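Local coordinates for uncharacterized protein (Bacteroides ovatus, PDB 3NQK) that is of unknown function but pairs an E-set-like N-terminal domain with a BT_3044-like C-terminal domain rich in antiparallel strands, at residues Y263-F277 against Y294-T308. Sequence-based numbering, arbitrary orientation.
Sequences YLERRYVQIMFEYDF and YRVAGSMTLLRNINT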
loop_
_atom_site.group_PDB
_atom_site.type_symbol
_atom_site.label_atom_id
_atom_site.label_comp_id
_atom_site.label_asym_id
_atom_site.label_seq_id
_atom_site.Cartn_x
_atom_site.Cartn_y
_atom_site.Cartn_z
ATOM N N TYR A 263 -2.064 16.402 0.347
ATOM C CA TYR A 263 -1.292 15.192 0.095
ATOM C C TYR A 263 -1.386 14.700 -1.356
ATOM O O TYR A 263 -0.611 13.828 -1.778
ATOM C CB TYR A 263 -1.758 14.070 1.033
ATOM C CG TYR A 263 -3.256 13.780 0.965
ATOM C CD1 TYR A 263 -4.156 14.437 1.817
ATOM C CD2 TYR A 263 -3.769 12.841 0.059
ATOM C CE1 TYR A 263 -5.523 14.167 1.768
ATOM C CE2 TYR A 263 -5.130 12.569 0.000
ATOM C CZ TYR A 263 -6.004 13.231 0.864
ATOM O OH TYR A 263 -7.353 12.974 0.815
ATOM N N LEU A 264 -2.325 15.243 -2.113
ATOM C CA LEU A 264 -2.587 14.738 -3.432
ATOM C C LEU A 264 -1.679 15.354 -4.493
ATOM O O LEU A 264 -1.687 16.561 -4.716
ATOM C CB LEU A 264 -4.043 14.982 -3.801
ATOM C CG LEU A 264 -4.507 14.275 -5.070
ATOM C CD1 LEU A 264 -4.338 12.760 -4.923
ATOM C CD2 LEU A 264 -5.944 14.639 -5.380
ATOM N N GLU A 265 -0.920 14.506 -5.165
ATOM C CA GLU A 265 -0.083 14.938 -6.261
ATOM C C GLU A 265 -0.837 14.704 -7.566
ATOM O O GLU A 265 -1.356 13.619 -7.795
ATOM C CB GLU A 265 1.249 14.150 -6.265
ATOM C CG GLU A 265 2.088 14.326 -7.546
ATOM C CD GLU A 265 3.334 13.452 -7.580
ATOM O OE1 GLU A 265 3.412 12.466 -6.811
ATOM O OE2 GLU A 265 4.226 13.736 -8.415
ATOM N N ARG A 266 -0.900 15.724 -8.405
ATOM C CA ARG A 266 -1.526 15.603 -9.701
ATOM C C ARG A 266 -0.452 15.594 -10.777
ATOM O O ARG A 266 0.276 16.557 -10.928
ATOM C CB ARG A 266 -2.490 16.757 -9.927
ATOM C CG ARG A 266 -3.703 16.760 -8.953
ATOM C CD ARG A 266 -4.876 17.610 -9.496
ATOM N NE ARG A 266 -5.941 17.798 -8.502
ATOM C CZ ARG A 266 -6.869 16.882 -8.187
ATOM N NH1 ARG A 266 -6.873 15.675 -8.767
ATOM N NH2 ARG A 266 -7.784 17.171 -7.269
ATOM N N ARG A 267 -0.316 14.470 -11.476
ATOM C CA ARG A 267 0.731 14.306 -12.488
ATOM C C ARG A 267 0.135 14.362 -13.882
ATOM O O ARG A 267 -0.789 13.610 -14.212
ATOM C CB ARG A 267 1.466 12.985 -12.290
ATOM C CG ARG A 267 2.838 12.931 -12.986
ATOM C CD ARG A 267 3.449 11.516 -12.980
ATOM N NE ARG A 267 3.727 11.024 -11.624
ATOM C CZ ARG A 267 4.795 11.362 -10.901
ATOM N NH1 ARG A 267 5.691 12.217 -11.382
ATOM N NH2 ARG A 267 4.955 10.862 -9.686
ATOM N N TYR A 268 0.661 15.254 -14.697
ATOM C CA TYR A 268 0.155 15.472 -16.038
ATOM C C TYR A 268 1.172 15.050 -17.093
ATOM O O TYR A 268 2.354 15.381 -16.992
ATOM C CB TYR A 268 -0.159 16.937 -16.231
ATOM C CG TYR A 268 -1.151 17.489 -15.247
ATOM C CD1 TYR A 268 -2.518 17.451 -15.506
ATOM C CD2 TYR A 268 -0.733 18.081 -14.076
ATOM C CE1 TYR A 268 -3.432 17.988 -14.617
ATOM C CE2 TYR A 268 -1.652 18.613 -13.171
ATOM C CZ TYR A 268 -2.994 18.556 -13.453
ATOM O OH TYR A 268 -3.891 19.070 -12.565
ATOM N N VAL A 269 0.715 14.287 -18.079
ATOM C CA VAL A 269 1.515 14.004 -19.265
ATOM C C VAL A 269 0.784 14.558 -20.438
ATOM O O VAL A 269 -0.325 14.124 -20.739
ATOM C CB VAL A 269 1.699 12.527 -19.496
ATOM C CG1 VAL A 269 2.454 12.307 -20.799
ATOM C CG2 VAL A 269 2.441 11.883 -18.319
ATOM N N GLN A 270 1.360 15.564 -21.063
ATOM C CA GLN A 270 0.749 16.210 -22.203
ATOM C C GLN A 270 1.517 15.867 -23.458
ATOM O O GLN A 270 2.739 15.991 -23.495
ATOM C CB GLN A 270 0.736 17.727 -22.003
ATOM C CG GLN A 270 0.041 18.507 -23.131
ATOM C CD GLN A 270 0.176 20.018 -22.969
ATOM O OE1 GLN A 270 1.287 20.560 -22.942
ATOM N NE2 GLN A 270 -0.949 20.700 -22.881
ATOM N N ILE A 271 0.806 15.450 -24.493
ATOM C CA ILE A 271 1.450 15.103 -25.755
ATOM C C ILE A 271 0.960 16.021 -26.867
ATOM O O ILE A 271 -0.228 16.331 -26.943
ATOM C CB ILE A 271 1.225 13.604 -26.133
ATOM C CG1 ILE A 271 -0.254 13.281 -26.244
ATOM C CG2 ILE A 271 1.820 12.718 -25.098
ATOM C CD1 ILE A 271 -0.525 11.870 -26.795
HETATM N N MSE A 272 1.896 16.468 -27.714
HETATM C CA MSE A 272 1.601 17.425 -28.798
HETATM C C MSE A 272 2.002 16.841 -30.143
HETATM O O MSE A 272 3.120 16.388 -30.324
HETATM C CB MSE A 272 2.341 18.731 -28.542
HETATM C CG MSE A 272 1.809 19.495 -27.337
HETATM SE SE MSE A 272 3.159 20.580 -26.465
HETATM C CE MSE A 272 3.861 19.283 -25.158
ATOM N N PHE A 273 1.093 16.888 -31.097
ATOM C CA PHE A 273 1.277 16.167 -32.330
ATOM C C PHE A 273 0.409 16.700 -33.429
ATOM O O PHE A 273 -0.524 17.448 -33.190
ATOM C CB PHE A 273 0.919 14.714 -32.100
ATOM C CG PHE A 273 -0.454 14.525 -31.526
ATOM C CD1 PHE A 273 -0.648 14.505 -30.166
ATOM C CD2 PHE A 273 -1.553 14.448 -32.347
ATOM C CE1 PHE A 273 -1.907 14.361 -29.639
ATOM C CE2 PHE A 273 -2.827 14.299 -31.818
ATOM C CZ PHE A 273 -3.001 14.255 -30.476
ATOM N N GLU A 274 0.675 16.232 -34.633
ATOM C CA GLU A 274 -0.089 16.607 -35.794
ATOM C C GLU A 274 0.126 15.560 -36.846
ATOM O O GLU A 274 1.247 15.184 -37.109
ATOM C CB GLU A 274 0.366 17.967 -36.300
ATOM C CG GLU A 274 -0.370 18.452 -37.567
ATOM C CD GLU A 274 -0.114 19.946 -37.878
ATOM O OE1 GLU A 274 0.943 20.491 -37.444
ATOM O OE2 GLU A 274 -0.973 20.561 -38.550
ATOM N N TYR A 275 -0.954 15.038 -37.419
ATOM C CA TYR A 275 -0.825 14.001 -38.461
ATOM C C TYR A 275 -2.009 13.943 -39.400
ATOM O O TYR A 275 -3.055 14.523 -39.141
ATOM C CB TYR A 275 -0.614 12.620 -37.823
ATOM C CG TYR A 275 -1.760 12.133 -36.928
ATOM C CD1 TYR A 275 -2.896 11.550 -37.464
ATOM C CD2 TYR A 275 -1.654 12.191 -35.550
ATOM C CE1 TYR A 275 -3.935 11.079 -36.628
ATOM C CE2 TYR A 275 -2.662 11.735 -34.722
ATOM C CZ TYR A 275 -3.797 11.174 -35.256
ATOM O OH TYR A 275 -4.799 10.711 -34.394
ATOM N N ASP A 276 -1.827 13.229 -40.496
ATOM C CA ASP A 276 -2.905 12.953 -41.423
ATOM C C ASP A 276 -3.209 11.488 -41.378
ATOM O O ASP A 276 -2.308 10.678 -41.137
ATOM C CB ASP A 276 -2.488 13.296 -42.862
ATOM C CG ASP A 276 -2.503 14.778 -43.149
ATOM O OD1 ASP A 276 -3.257 15.518 -42.478
ATOM O OD2 ASP A 276 -1.791 15.194 -44.100
ATOM N N PHE A 277 -4.467 11.136 -41.659
ATOM C CA PHE A 277 -4.849 9.745 -41.913
ATOM C C PHE A 277 -6.168 9.692 -42.634
ATOM O O PHE A 277 -6.831 10.703 -42.806
ATOM C CB PHE A 277 -4.928 8.956 -40.625
ATOM C CG PHE A 277 -6.229 9.084 -39.912
ATOM C CD1 PHE A 277 -6.502 10.198 -39.137
ATOM C CD2 PHE A 277 -7.155 8.053 -39.947
ATOM C CE1 PHE A 277 -7.709 10.307 -38.441
ATOM C CE2 PHE A 277 -8.371 8.160 -39.263
ATOM C CZ PHE A 277 -8.642 9.284 -38.512
ATOM N N TYR A 294 -8.322 13.008 -42.976
ATOM C CA TYR A 294 -8.429 13.948 -41.878
ATOM C C TYR A 294 -7.086 14.468 -41.490
ATOM O O TYR A 294 -6.112 13.742 -41.509
ATOM C CB TYR A 294 -9.064 13.294 -40.654
ATOM C CG TYR A 294 -10.491 12.811 -40.852
ATOM C CD1 TYR A 294 -11.562 13.694 -40.825
ATOM C CD2 TYR A 294 -10.765 11.467 -40.974
ATOM C CE1 TYR A 294 -12.864 13.239 -40.995
ATOM C CE2 TYR A 294 -12.047 11.004 -41.125
ATOM C CZ TYR A 294 -13.091 11.877 -41.146
ATOM O OH TYR A 294 -14.365 11.375 -41.314
ATOM N N ARG A 295 -7.042 15.742 -41.112
ATOM C CA ARG A 295 -5.883 16.296 -40.468
ATOM C C ARG A 295 -6.172 16.377 -38.981
ATOM O O ARG A 295 -7.164 16.966 -38.580
ATOM C CB ARG A 295 -5.588 17.690 -41.005
ATOM C CG ARG A 295 -4.525 18.468 -40.188
ATOM C CD ARG A 295 -3.184 17.807 -40.273
ATOM N NE ARG A 295 -2.660 17.868 -41.625
ATOM C CZ ARG A 295 -1.948 18.883 -42.108
ATOM N NH1 ARG A 295 -1.632 19.913 -41.330
ATOM N NH2 ARG A 295 -1.537 18.858 -43.363
ATOM N N VAL A 296 -5.319 15.759 -38.168
ATOM C CA VAL A 296 -5.472 15.785 -36.696
ATOM C C VAL A 296 -4.379 16.647 -36.118
ATOM O O VAL A 296 -3.206 16.435 -36.410
ATOM C CB VAL A 296 -5.316 14.393 -36.091
ATOM C CG1 VAL A 296 -5.638 14.425 -34.597
ATOM C CG2 VAL A 296 -6.195 13.389 -36.806
ATOM N N ALA A 297 -4.738 17.611 -35.288
ATOM C CA ALA A 297 -3.732 18.517 -34.737
ATOM C C ALA A 297 -4.121 19.040 -33.379
ATOM O O ALA A 297 -5.264 19.426 -33.165
ATOM C CB ALA A 297 -3.496 19.675 -35.684
ATOM N N GLY A 298 -3.139 19.099 -32.471
ATOM C CA GLY A 298 -3.336 19.684 -31.141
ATOM C C GLY A 298 -2.589 18.932 -30.052
ATOM O O GLY A 298 -1.440 18.492 -30.248
ATOM N N SER A 299 -3.242 18.770 -28.907
ATOM C CA SER A 299 -2.659 18.037 -27.796
ATOM C C SER A 299 -3.704 17.283 -26.994
ATOM O O SER A 299 -4.890 17.547 -27.090
ATOM C CB SER A 299 -1.927 18.989 -26.869
ATOM O OG SER A 299 -2.830 19.926 -26.289
HETATM N N MSE A 300 -3.223 16.342 -26.203
HETATM C CA MSE A 300 -4.029 15.597 -25.273
HETATM C C MSE A 300 -3.240 15.543 -24.010
HETATM O O MSE A 300 -2.014 15.624 -24.044
HETATM C CB MSE A 300 -4.278 14.176 -25.789
HETATM C CG MSE A 300 -5.160 14.112 -27.032
HETATM SE SE MSE A 300 -5.732 12.328 -27.460
HETATM C CE MSE A 300 -4.123 11.609 -28.116
ATOM N N THR A 301 -3.910 15.393 -22.890
ATOM C CA THR A 301 -3.222 15.380 -21.607
ATOM C C THR A 301 -3.787 14.298 -20.724
ATOM O O THR A 301 -4.974 14.175 -20.595
ATOM C CB THR A 301 -3.370 16.735 -20.893
ATOM O OG1 THR A 301 -2.881 17.773 -21.740
ATOM C CG2 THR A 301 -2.606 16.755 -19.544
ATOM N N LEU A 302 -2.906 13.502 -20.137
ATOM C CA LEU A 302 -3.301 12.443 -19.234
ATOM C C LEU A 302 -3.018 12.892 -17.823
ATOM O O LEU A 302 -1.943 13.427 -17.548
ATOM C CB LEU A 302 -2.503 11.183 -19.545
ATOM C CG LEU A 302 -2.546 10.090 -18.496
ATOM C CD1 LEU A 302 -3.954 9.446 -18.450
ATOM C CD2 LEU A 302 -1.460 9.038 -18.777
ATOM N N LEU A 303 -3.990 12.724 -16.943
ATOM C CA LEU A 303 -3.839 13.072 -15.512
ATOM C C LEU A 303 -3.726 11.830 -14.697
ATOM O O LEU A 303 -4.423 10.868 -14.931
ATOM C CB LEU A 303 -5.037 13.866 -15.023
ATOM C CG LEU A 303 -5.224 14.021 -13.495
ATOM C CD1 LEU A 303 -4.076 14.753 -12.864
ATOM C CD2 LEU A 303 -6.532 14.741 -13.195
ATOM N N ARG A 304 -2.873 11.865 -13.707
ATOM C CA ARG A 304 -2.677 10.730 -12.847
ATOM C C ARG A 304 -2.641 11.242 -11.399
ATOM O O ARG A 304 -1.795 12.039 -11.047
ATOM C CB ARG A 304 -1.374 10.025 -13.246
ATOM C CG ARG A 304 -1.075 8.713 -12.556
ATOM C CD ARG A 304 -2.059 7.624 -12.879
ATOM N NE ARG A 304 -2.073 7.194 -14.285
ATOM C CZ ARG A 304 -1.176 6.392 -14.831
ATOM N NH1 ARG A 304 -0.084 6.048 -14.157
ATOM N NH2 ARG A 304 -1.331 5.986 -16.079
ATOM N N ASN A 305 -3.638 10.867 -10.609
ATOM C CA ASN A 305 -3.752 11.359 -9.236
ATOM C C ASN A 305 -3.036 10.455 -8.267
ATOM O O ASN A 305 -3.296 9.255 -8.236
ATOM C CB ASN A 305 -5.211 11.470 -8.851
ATOM C CG ASN A 305 -5.968 12.401 -9.747
ATOM O OD1 ASN A 305 -5.640 13.577 -9.855
ATOM N ND2 ASN A 305 -6.975 11.881 -10.415
ATOM N N ILE A 306 -2.169 11.037 -7.430
ATOM C CA ILE A 306 -1.309 10.238 -6.544
ATOM C C ILE A 306 -1.382 10.666 -5.105
ATOM O O ILE A 306 -1.127 11.825 -4.777
ATOM C CB ILE A 306 0.140 10.341 -6.964
ATOM C CG1 ILE A 306 0.340 9.704 -8.338
ATOM C CG2 ILE A 306 1.038 9.673 -5.925
ATOM C CD1 ILE A 306 1.779 9.893 -8.908
ATOM N N ASN A 307 -1.651 9.710 -4.229
ATOM C CA ASN A 307 -1.656 9.969 -2.784
ATOM C C ASN A 307 -0.241 9.830 -2.236
ATOM O O ASN A 307 0.252 8.735 -2.062
ATOM C CB ASN A 307 -2.610 9.004 -2.072
ATOM C CG ASN A 307 -2.655 9.224 -0.579
ATOM O OD1 ASN A 307 -1.793 9.893 -0.008
ATOM N ND2 ASN A 307 -3.644 8.635 0.069
ATOM N N THR A 308 0.408 10.961 -1.988
ATOM C CA THR A 308 1.831 10.972 -1.605
ATOM C C THR A 308 2.071 10.274 -0.295
ATOM O O THR A 308 3.146 9.741 -0.065
ATOM C CB THR A 308 2.326 12.348 -1.457
ATOM O OG1 THR A 308 1.553 13.014 -0.454
ATOM C CG2 THR A 308 2.207 13.093 -2.761
HETATM O O HOH W 1 -0.082 11.626 -15.818
#
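From L264 paired with N307 to F277 paired with Y294, two long antiparallel strands run in unbroken register as neighbours in the sheet of the BT_3044-like C-terminal domain. The axes of 264-277 and 299-307 come within 4.5 Å at 163°, and hydrogen-bonded pairs recur at every second residue. The second strand turns a corner at G298, where a CB would jam against the carbonyl O of A297 (phi 142°), yet G298 and F273 still exchange both backbone hydrogen bonds.

Two salt bridges join R295 to D276 and E274. Bends at chi2 and chi3 turn R295 toward the neighbouring strand, where D276 OD1, met on its syn side, lies in the guanidinium plane, 2.6 Å from NE; NH1 meets OE2 of E274 (2.9 Å) from above the carboxylate plane. Y174 OH of strand 169-175 makes weak hydrogen bonds to D276 OD2 and R295 NH2.

Toward the F277 end, apolar side chains meet on the opposite face. CB of V296 sits 3.7 Å from the Y275 ring centroid, 17° off the normal, a CH-pi contact; V296 CG2 also touches the F277 ring edge. The methyl CE of selenomethionine M300 lies 3.8 Å from I271 CD1 and 3.7 Å from F273 CZ. On the R295 face, L303 CD1 lies over one face of the Y268 ring, offset toward its rim, in a second CH-pi contact.

At the far end, Y263 O accepts from both T308 N (3.0 Å) and T308 OG1, the hydroxyl lying in the carbonyl plane on a lone pair.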